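Local coordinates for cyclic di-GMP receptor atypical PilZ domain-containing protein (PDB 3RQA), which is of unknown function but belongs to the atypical PilZ family of cyclic di-GMP receptors and self-assembles into a tetramer through a helical bundle, at residues C[17-21]-C[22-26]; C[39-42]-C[43-46]; C[168-171]-C[172-176]. All coordinates share one frame; numbering follows the deposited sequence.

Contact 1: C[17-21]-C[22-26]; sequences ELFAD and TLSCE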
ATOM      1  N   GLU C  17      18.985  35.746 -10.742  1.00 31.49           N
ATOM      2  CA  GLU C  17      17.627  35.475 -11.197  1.00 31.37           C
ATOM      3  C   GLU C  17      16.863  34.563 -10.231  1.00 29.15           C
ATOM      4  O   GLU C  17      15.723  34.828  -9.878  1.00 26.03           O
ATOM      5  CB  GLU C  17      17.639  34.824 -12.582  1.00 34.20           C
ATOM      6  CG  GLU C  17      16.236  34.629 -13.165  1.00 38.89           C
ATOM      7  CD  GLU C  17      16.242  34.097 -14.587  1.00 41.04           C
ATOM      8  OE1 GLU C  17      17.115  34.515 -15.382  1.00 42.44           O
ATOM      9  OE2 GLU C  17      15.360  33.273 -14.917  1.00 43.33           O
ATOM     10  N   LEU C  18      17.509  33.482  -9.813  1.00 27.51           N
ATOM     11  CA  LEU C  18      16.887  32.512  -8.926  1.00 26.94           C
ATOM     12  C   LEU C  18      16.764  32.893  -7.455  1.00 26.42           C
ATOM     13  O   LEU C  18      15.734  32.630  -6.834  1.00 26.71           O
ATOM     14  CB  LEU C  18      17.627  31.169  -9.020  1.00 24.33           C
ATOM     15  CG  LEU C  18      17.629  30.446 -10.374  1.00 24.36           C
ATOM     16  CD1 LEU C  18      18.391  29.131 -10.240  1.00 20.87           C
ATOM     17  CD2 LEU C  18      16.200  30.201 -10.847  1.00 21.61           C
ATOM     18  N   PHE C  19      17.790  33.530  -6.905  1.00 26.98           N
ATOM     19  CA  PHE C  19      17.784  33.839  -5.483  1.00 28.26           C
ATOM     20  C   PHE C  19      17.659  35.271  -4.975  1.00 30.44           C
ATOM     21  O   PHE C  19      17.376  35.468  -3.792  1.00 29.31           O
ATOM     22  CB  PHE C  19      19.017  33.201  -4.856  1.00 29.22           C
ATOM     23  CG  PHE C  19      19.258  31.795  -5.314  1.00 29.59           C
ATOM     24  CD1 PHE C  19      18.342  30.788  -5.018  1.00 28.91           C
ATOM     25  CD2 PHE C  19      20.394  31.478  -6.058  1.00 29.81           C
ATOM     26  CE1 PHE C  19      18.554  29.483  -5.452  1.00 29.36           C
ATOM     27  CE2 PHE C  19      20.616  30.176  -6.498  1.00 28.52           C
ATOM     28  CZ  PHE C  19      19.689  29.174  -6.191  1.00 29.65           C
ATOM     29  N   ALA C  20      17.862  36.266  -5.831  1.00 28.77           N
ATOM     30  CA  ALA C  20      17.769  37.641  -5.358  1.00 29.73           C
ATOM     31  C   ALA C  20      16.368  38.026  -4.868  1.00 30.35           C
ATOM     32  O   ALA C  20      15.360  37.737  -5.523  1.00 28.97           O
ATOM     33  CB  ALA C  20      18.223  38.607  -6.453  1.00 30.28           C
ATOM     34  N   ASP C  21      16.319  38.674  -3.708  1.00 29.29           N
ATOM     35  CA  ASP C  21      15.064  39.152  -3.120  1.00 30.16           C
ATOM     36  C   ASP C  21      13.996  38.084  -2.881  1.00 29.67           C
ATOM     37  O   ASP C  21      12.799  38.348  -3.001  1.00 27.64           O
ATOM     38  CB  ASP C  21      14.461  40.278  -3.982  1.00 32.28           C
ATOM     39  CG  ASP C  21      15.410  41.459  -4.156  1.00 33.63           C
ATOM     40  OD1 ASP C  21      16.191  41.729  -3.228  1.00 33.20           O
ATOM     41  OD2 ASP C  21      15.361  42.125  -5.211  1.00 36.75           O
ATOM     42  N   THR C  22      14.430  36.879  -2.547  1.00 30.15           N
ATOM     43  CA  THR C  22      13.495  35.808  -2.260  1.00 30.23           C
ATOM     44  C   THR C  22      14.153  34.820  -1.327  1.00 30.14           C
ATOM     45  O   THR C  22      15.372  34.650  -1.351  1.00 28.83           O
ATOM     46  CB  THR C  22      13.039  35.073  -3.532  1.00 32.26           C
ATOM     47  OG1 THR C  22      11.978  34.178  -3.188  1.00 32.75           O
ATOM     48  CG2 THR C  22      14.185  34.276  -4.153  1.00 29.94           C
ATOM     49  N   LEU C  23      13.342  34.179  -0.496  1.00 29.65           N
ATOM     50  CA  LEU C  23      13.840  33.208   0.463  1.00 30.55           C
ATOM     51  C   LEU C  23      14.572  32.107  -0.295  1.00 32.98           C
ATOM     52  O   LEU C  23      13.983  31.416  -1.125  1.00 30.76           O
ATOM     53  CB  LEU C  23      12.677  32.604   1.246  1.00 31.17           C
ATOM     54  CG  LEU C  23      12.981  32.077   2.650  1.00 34.83           C
ATOM     55  CD1 LEU C  23      11.804  31.243   3.141  1.00 33.73           C
ATOM     56  CD2 LEU C  23      14.252  31.242   2.638  1.00 36.77           C
ATOM     57  N   SER C  24      15.863  31.965  -0.017  1.00 34.83           N
ATOM     58  CA  SER C  24      16.678  30.942  -0.666  1.00 37.01           C
ATOM     59  C   SER C  24      17.354  30.170   0.427  1.00 37.08           C
ATOM     60  O   SER C  24      18.035  30.756   1.256  1.00 38.20           O
ATOM     61  CB  SER C  24      17.741  31.577  -1.565  1.00 38.24           C
ATOM     62  OG  SER C  24      17.140  32.279  -2.639  1.00 39.76           O
ATOM     63  N   CYS C  25      17.169  28.857   0.425  1.00 37.65           N
ATOM     64  CA  CYS C  25      17.759  28.007   1.449  1.00 38.25           C
ATOM     65  C   CYS C  25      18.868  27.108   0.910  1.00 37.99           C
ATOM     66  O   CYS C  25      18.753  26.532  -0.181  1.00 34.68           O
ATOM     67  CB  CYS C  25      16.674  27.137   2.099  1.00 40.10           C
ATOM     68  SG  CYS C  25      15.294  28.062   2.813  1.00 41.76           S
ATOM     69  N   GLU C  26      19.942  27.006   1.691  1.00 36.57           N
ATOM     70  CA  GLU C  26      21.093  26.174   1.358  1.00 36.79           C
ATOM     71  C   GLU C  26      20.990  24.948   2.249  1.00 36.27           C
ATOM     72  O   GLU C  26      21.186  25.048   3.453  1.00 38.14           O
ATOM     73  CB  GLU C  26      22.387  26.929   1.669  1.00 38.91           C
ATOM     74  CG  GLU C  26      23.679  26.136   1.471  1.00 44.95           C
ATOM     75  CD  GLU C  26      24.108  26.048   0.015  1.00 48.49           C
ATOM     76  OE1 GLU C  26      25.253  25.609  -0.233  1.00 50.60           O
ATOM     77  OE2 GLU C  26      23.308  26.415  -0.880  1.00 50.12           O
TER

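Contact 2: C[39-42]-C[43-46]; sequences PGSH and ATAE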
ATOM      1  N   PRO C  39       7.361  14.378 -14.733  1.00 63.33           N
ATOM      2  CA  PRO C  39       6.973  14.979 -13.453  1.00 61.14           C
ATOM      3  C   PRO C  39       5.587  14.626 -12.950  1.00 58.19           C
ATOM      4  O   PRO C  39       5.406  14.220 -11.802  1.00 58.18           O
ATOM      5  CB  PRO C  39       7.093  16.484 -13.719  1.00 62.09           C
ATOM      6  CG  PRO C  39       7.988  16.578 -14.912  1.00 62.80           C
ATOM      7  CD  PRO C  39       7.521  15.435 -15.747  1.00 63.37           C
ATOM      8  N   GLY C  40       4.606  14.790 -13.824  1.00 54.71           N
ATOM      9  CA  GLY C  40       3.242  14.538 -13.430  1.00 51.51           C
ATOM     10  C   GLY C  40       2.560  15.892 -13.387  1.00 48.64           C
ATOM     11  O   GLY C  40       2.932  16.792 -14.143  1.00 48.01           O
ATOM     12  N   SER C  41       1.595  16.061 -12.490  1.00 43.32           N
ATOM     13  CA  SER C  41       0.862  17.317 -12.416  1.00 38.17           C
ATOM     14  C   SER C  41       1.277  18.252 -11.284  1.00 36.70           C
ATOM     15  O   SER C  41       1.961  17.858 -10.334  1.00 35.14           O
ATOM     16  CB  SER C  41      -0.628  17.028 -12.278  1.00 37.63           C
ATOM     17  OG  SER C  41      -0.899  16.470 -11.004  1.00 32.73           O
ATOM     18  N   HIS C  42       0.848  19.502 -11.402  1.00 33.70           N
ATOM     19  CA  HIS C  42       1.119  20.503 -10.386  1.00 34.36           C
ATOM     20  C   HIS C  42       0.411  20.059  -9.105  1.00 32.68           C
ATOM     21  O   HIS C  42       0.966  20.149  -8.012  1.00 31.43           O
ATOM     22  CB  HIS C  42       0.571  21.866 -10.831  1.00 35.52           C
ATOM     23  CG  HIS C  42       1.436  22.574 -11.828  1.00 37.88           C
ATOM     24  ND1 HIS C  42       1.020  23.703 -12.505  1.00 38.63           N
ATOM     25  CD2 HIS C  42       2.715  22.351 -12.221  1.00 35.50           C
ATOM     26  CE1 HIS C  42       2.005  24.144 -13.268  1.00 38.66           C
ATOM     27  NE2 HIS C  42       3.044  23.343 -13.113  1.00 38.05           N
ATOM     28  N   ALA C  43      -0.817  19.567  -9.265  1.00 30.62           N
ATOM     29  CA  ALA C  43      -1.643  19.106  -8.151  1.00 29.42           C
ATOM     30  C   ALA C  43      -0.988  17.972  -7.347  1.00 27.51           C
ATOM     31  O   ALA C  43      -1.129  17.903  -6.130  1.00 29.73           O
ATOM     32  CB  ALA C  43      -3.010  18.663  -8.673  1.00 29.52           C
ATOM     33  N   THR C  44      -0.267  17.088  -8.024  1.00 26.48           N
ATOM     34  CA  THR C  44       0.409  15.984  -7.340  1.00 26.94           C
ATOM     35  C   THR C  44       1.517  16.559  -6.460  1.00 25.13           C
ATOM     36  O   THR C  44       1.666  16.176  -5.296  1.00 22.57           O
ATOM     37  CB  THR C  44       1.030  14.988  -8.350  1.00 27.93           C
ATOM     38  OG1 THR C  44      -0.005  14.438  -9.172  1.00 31.60           O
ATOM     39  CG2 THR C  44       1.746  13.857  -7.620  1.00 28.68           C
ATOM     40  N   ALA C  45       2.290  17.481  -7.028  1.00 24.19           N
ATOM     41  CA  ALA C  45       3.368  18.127  -6.291  1.00 24.46           C
ATOM     42  C   ALA C  45       2.758  18.911  -5.124  1.00 23.44           C
ATOM     43  O   ALA C  45       3.187  18.758  -3.980  1.00 23.30           O
ATOM     44  CB  ALA C  45       4.156  19.062  -7.213  1.00 25.95           C
ATOM     45  N   GLU C  46       1.747  19.728  -5.406  1.00 22.14           N
ATOM     46  CA  GLU C  46       1.098  20.515  -4.352  1.00 25.44           C
ATOM     47  C   GLU C  46       0.554  19.616  -3.235  1.00 24.75           C
ATOM     48  O   GLU C  46       0.746  19.896  -2.056  1.00 25.96           O
ATOM     49  CB  GLU C  46      -0.052  21.368  -4.925  1.00 24.94           C
ATOM     50  CG  GLU C  46      -0.914  22.051  -3.847  1.00 27.31           C
ATOM     51  CD  GLU C  46      -1.980  22.989  -4.406  1.00 28.13           C
ATOM     52  OE1 GLU C  46      -2.326  22.871  -5.594  1.00 30.86           O
ATOM     53  OE2 GLU C  46      -2.485  23.840  -3.642  1.00 28.10           O
TER
HETATM   54  O   HOH W   1       0.702  13.340 -11.453  1.00 34.07           O

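Contact 3: C[168-171]-C[172-176]; sequences LQDA and LERHL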
ATOM      1  N   LEU C 168       0.529  25.242  -6.279  1.00 25.47           N
ATOM      2  CA  LEU C 168       1.832  24.653  -6.006  1.00 24.27           C
ATOM      3  C   LEU C 168       2.816  25.718  -5.538  1.00 23.46           C
ATOM      4  O   LEU C 168       3.603  25.471  -4.627  1.00 20.89           O
ATOM      5  CB  LEU C 168       2.385  23.946  -7.246  1.00 23.67           C
ATOM      6  CG  LEU C 168       3.767  23.296  -7.061  1.00 25.02           C
ATOM      7  CD1 LEU C 168       3.741  22.276  -5.905  1.00 21.07           C
ATOM      8  CD2 LEU C 168       4.187  22.642  -8.379  1.00 23.55           C
ATOM      9  N   GLN C 169       2.790  26.898  -6.161  1.00 24.33           N
ATOM     10  CA  GLN C 169       3.705  27.947  -5.724  1.00 26.31           C
ATOM     11  C   GLN C 169       3.496  28.214  -4.235  1.00 24.42           C
ATOM     12  O   GLN C 169       4.454  28.266  -3.456  1.00 26.51           O
ATOM     13  CB  GLN C 169       3.497  29.256  -6.492  1.00 27.23           C
ATOM     14  CG  GLN C 169       4.569  30.268  -6.119  1.00 32.28           C
ATOM     15  CD  GLN C 169       4.629  31.462  -7.040  1.00 36.87           C
ATOM     16  OE1 GLN C 169       4.634  31.322  -8.269  1.00 38.05           O
ATOM     17  NE2 GLN C 169       4.697  32.653  -6.450  1.00 38.01           N
ATOM     18  N   ASP C 170       2.239  28.364  -3.841  1.00 24.40           N
ATOM     19  CA  ASP C 170       1.930  28.629  -2.443  1.00 27.96           C
ATOM     20  C   ASP C 170       2.453  27.538  -1.514  1.00 25.05           C
ATOM     21  O   ASP C 170       3.060  27.829  -0.486  1.00 24.75           O
ATOM     22  CB  ASP C 170       0.426  28.767  -2.237  1.00 30.41           C
ATOM     23  CG  ASP C 170       0.083  29.186  -0.822  1.00 36.73           C
ATOM     24  OD1 ASP C 170       0.251  30.387  -0.514  1.00 39.04           O
ATOM     25  OD2 ASP C 170      -0.323  28.316  -0.013  1.00 36.07           O
ATOM     26  N   ALA C 171       2.197  26.282  -1.874  1.00 24.44           N
ATOM     27  CA  ALA C 171       2.655  25.145  -1.076  1.00 23.60           C
ATOM     28  C   ALA C 171       4.181  25.140  -0.982  1.00 24.52           C
ATOM     29  O   ALA C 171       4.740  24.802   0.055  1.00 22.80           O
ATOM     30  CB  ALA C 171       2.177  23.833  -1.710  1.00 23.24           C
ATOM     31  N   LEU C 172       4.851  25.500  -2.075  1.00 24.18           N
ATOM     32  CA  LEU C 172       6.318  25.510  -2.073  1.00 25.06           C
ATOM     33  C   LEU C 172       6.859  26.639  -1.193  1.00 26.28           C
ATOM     34  O   LEU C 172       7.832  26.446  -0.448  1.00 22.97           O
ATOM     35  CB  LEU C 172       6.873  25.657  -3.499  1.00 23.73           C
ATOM     36  CG  LEU C 172       8.399  25.743  -3.669  1.00 24.31           C
ATOM     37  CD1 LEU C 172       9.089  24.575  -2.971  1.00 22.75           C
ATOM     38  CD2 LEU C 172       8.735  25.764  -5.162  1.00 23.97           C
ATOM     39  N   GLU C 173       6.234  27.815  -1.286  1.00 25.51           N
ATOM     40  CA  GLU C 173       6.675  28.947  -0.472  1.00 26.46           C
ATOM     41  C   GLU C 173       6.542  28.581   1.006  1.00 23.36           C
ATOM     42  O   GLU C 173       7.467  28.799   1.787  1.00 20.75           O
ATOM     43  CB  GLU C 173       5.857  30.205  -0.799  1.00 26.67           C
ATOM     44  CG  GLU C 173       6.467  31.045  -1.917  1.00 32.52           C
ATOM     45  CD  GLU C 173       5.517  32.096  -2.450  1.00 36.78           C
ATOM     46  OE1 GLU C 173       4.670  32.599  -1.679  1.00 38.73           O
ATOM     47  OE2 GLU C 173       5.623  32.427  -3.648  1.00 39.79           O
ATOM     48  N   ARG C 174       5.392  28.016   1.377  1.00 20.82           N
ATOM     49  CA  ARG C 174       5.176  27.619   2.765  1.00 22.76           C
ATOM     50  C   ARG C 174       6.237  26.597   3.146  1.00 23.73           C
ATOM     51  O   ARG C 174       6.851  26.692   4.211  1.00 22.22           O
ATOM     52  CB  ARG C 174       3.794  26.995   2.956  1.00 22.68           C
ATOM     53  CG  ARG C 174       2.633  27.969   2.861  1.00 25.40           C
ATOM     54  CD  ARG C 174       1.322  27.199   2.798  1.00 26.74           C
ATOM     55  NE  ARG C 174       0.172  28.082   2.657  1.00 29.05           N
ATOM     56  CZ  ARG C 174      -0.428  28.707   3.665  1.00 29.83           C
ATOM     57  NH1 ARG C 174       0.004  28.543   4.907  1.00 27.87           N
ATOM     58  NH2 ARG C 174      -1.453  29.509   3.422  1.00 27.51           N
ATOM     59  N   HIS C 175       6.460  25.629   2.261  1.00 22.07           N
ATOM     60  CA  HIS C 175       7.446  24.592   2.527  1.00 24.81           C
ATOM     61  C   HIS C 175       8.826  25.174   2.815  1.00 24.52           C
ATOM     62  O   HIS C 175       9.468  24.814   3.805  1.00 23.38           O
ATOM     63  CB  HIS C 175       7.549  23.616   1.355  1.00 24.99           C
ATOM     64  CG  HIS C 175       8.518  22.505   1.604  1.00 30.08           C
ATOM     65  ND1 HIS C 175       8.247  21.469   2.472  1.00 32.23           N
ATOM     66  CD2 HIS C 175       9.789  22.318   1.177  1.00 30.91           C
ATOM     67  CE1 HIS C 175       9.313  20.694   2.571  1.00 32.93           C
ATOM     68  NE2 HIS C 175      10.263  21.187   1.796  1.00 31.46           N
ATOM     69  N   LEU C 176       9.282  26.075   1.946  1.00 24.71           N
ATOM     70  CA  LEU C 176      10.587  26.696   2.123  1.00 26.32           C
ATOM     71  C   LEU C 176      10.622  27.511   3.417  1.00 27.10           C
ATOM     72  O   LEU C 176      11.585  27.426   4.187  1.00 23.49           O
ATOM     73  CB  LEU C 176      10.921  27.595   0.933  1.00 27.72           C
ATOM     74  CG  LEU C 176      11.333  26.867  -0.349  1.00 29.85           C
ATOM     75  CD1 LEU C 176      11.531  27.886  -1.479  1.00 29.42           C
ATOM     76  CD2 LEU C 176      12.620  26.093  -0.089  1.00 30.00           C
TER

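Contact 1: C[17-21]-C[22-26]
Phe19 and Ser24 meet where the chain doubles back from the end of helix 12-19 into strand 24-34. Ser24 points its CB at the helix end and sets its hydroxyl between Phe19 and Thr22 O: OG comes 3.0 Å from Phe19 CB, a short approach for carbon and oxygen, and 3.1 Å from Phe19 CD1, which it meets at the edge of the ring, near the ring plane. The same OG donates to Thr22 O at 3.2 Å, reaching that oxygen from above the carbonyl plane. Over one face of the ring lies Leu18, with its CB 3.8 Å above the plane, and His105 meets the ring from strand 101-107. This is the close-packed part. Thr22 adds to it with a methyl: with OG1 anti to the backbone N (chi1 -171°), CG2 turns inward and sits 3.4 Å from Phe19 O and 3.5 Å from Leu18 O. The other side is loose. Asp21 is exposed at the corner, and the closing bond, from Thr22 N to Phe19 O, is weak at 3.5 Å. Arg109 NH1 hydrogen-bonds Ala20 O. The backbone here is a type II beta turn from Phe19 to Thr22, with Ala20 and Asp21 at its corners, leading from a helix into the first strand of the antiparallel PilZ barrel.

Contact 2: C[39-42]-C[43-46]
Ser41 and Thr44 face each other across the first turn of helix 42-55, with Ser41 in the N-cap position. Their hydroxyls approach directly, Ser41 OG to Thr44 OG1 at 2.9 Å, in a hydrogen bond that either could donate. Ser41 has its OG between the backbone N and the carbonyl carbon (chi1 69°), which swings it over the start of the helix. Thr44 turns OG1 back to meet it, anti to its own carbonyl carbon (chi1 -60°), while its methyl goes the other way. Beneath the hydroxyls the backbone is only loosely tied at first: Ser41 O takes weak bonds from Thr44 N and Ala45 N, both at 3.3 Å. One residue on, the helix is regular, as Glu46 N reaches His42 O at 2.8 Å in a nearly straight bond. His42 has its CB bond pointing away from the turn, and its side chain touches Leu168 of helix 165-185. Ala45 puts its small methyl on the buried side, where Leu168 and Leu139 of strand 139-150 pack against it. Glu46 gives its OE2 to Arg50, one turn further along the same helix, in a salt bridge. The cap itself stays at the surface, and a water completes it: the water accepts from Ser41 N at 3.0 Å and lies 2.6 Å from Thr44 OG1, joining the backbone before the helix to the hydroxyl of its first turn.

Contact 3: C[168-171]-C[172-176]
Asp170 holds CG anti to the backbone N (chi1 -174°), while Arg174 starts with CG beside its own N (chi1 -71°) and then runs extended as far as NE; the two side chains thereby lean together over one turn of helix 165-185. The result is an i to i+4 salt bridge along the C-terminal helix of the PilZ domain. Arg174 NE donates to Asp170 OD2 at 2.7 Å. The oxygen lies in the guanidinium plane, at its edge, whereas the nitrogen reaches the syn side of the carboxylate somewhat out of its plane, and the two planes are turned 66° apart. The aliphatic part of the arginine follows the same path, with Arg174 CG 3.4 Å from Asp170 O. Asp170 OD2 has a second basic partner, Arg50 of helix 42-55, so one carboxylate oxygen ties two helices together; two positive groups beside it would be expected to favour its ionised form.

One residue back, Gln169 and Glu173 repeat the spacing with a milder bond. Gln169 is extended, and its NE2 donates to Glu173 OE2 at 3.0 Å, nearly in line with the C-O bond of the acceptor but tilted from the amide plane. Both side chains also touch Val108.

Leu168, Leu172 and His175, by contrast, are buried. Leu172 packs on Trp106 of the barrel and His175 meets the same indole ring, while Leu168 touches Glu46 of helix 42-55. Under all of this runs the regular helical ladder: Leu172 N bonds Leu168 O and Glu173 N bonds Gln169 O, each at 2.8 Å, and His175 N closes on Ala171 O at 2.9 Å, with the CB of the histidine resting 3.3 Å from that same oxygen.

Contact 2 is the surface one, a hydroxyl and water cap, whereas contacts 1 and 3 are partly buried. Helix 165-185 links them all: in contact 3 its Leu168 packs CD1 on Ala45 CB of contact 2 at 3.5 Å, and further along Leu176 touches Leu23 and Cys25 of contact 1. Contacts 1 and 2 do not meet, their centres being about 22 Å apart. Chemistry follows place. At the start of the first barrel strand an aromatic ring and a serine pack round a weakly bonded turn; at the helix start neutral oxygens meet; along the C-terminal helix a salt bridge and an amide-carboxylate bond lie on the more exposed part, and Leu172 and Leu176 touch Trp106. Arg50 joins the last two, pairing with both Glu46 and Asp170.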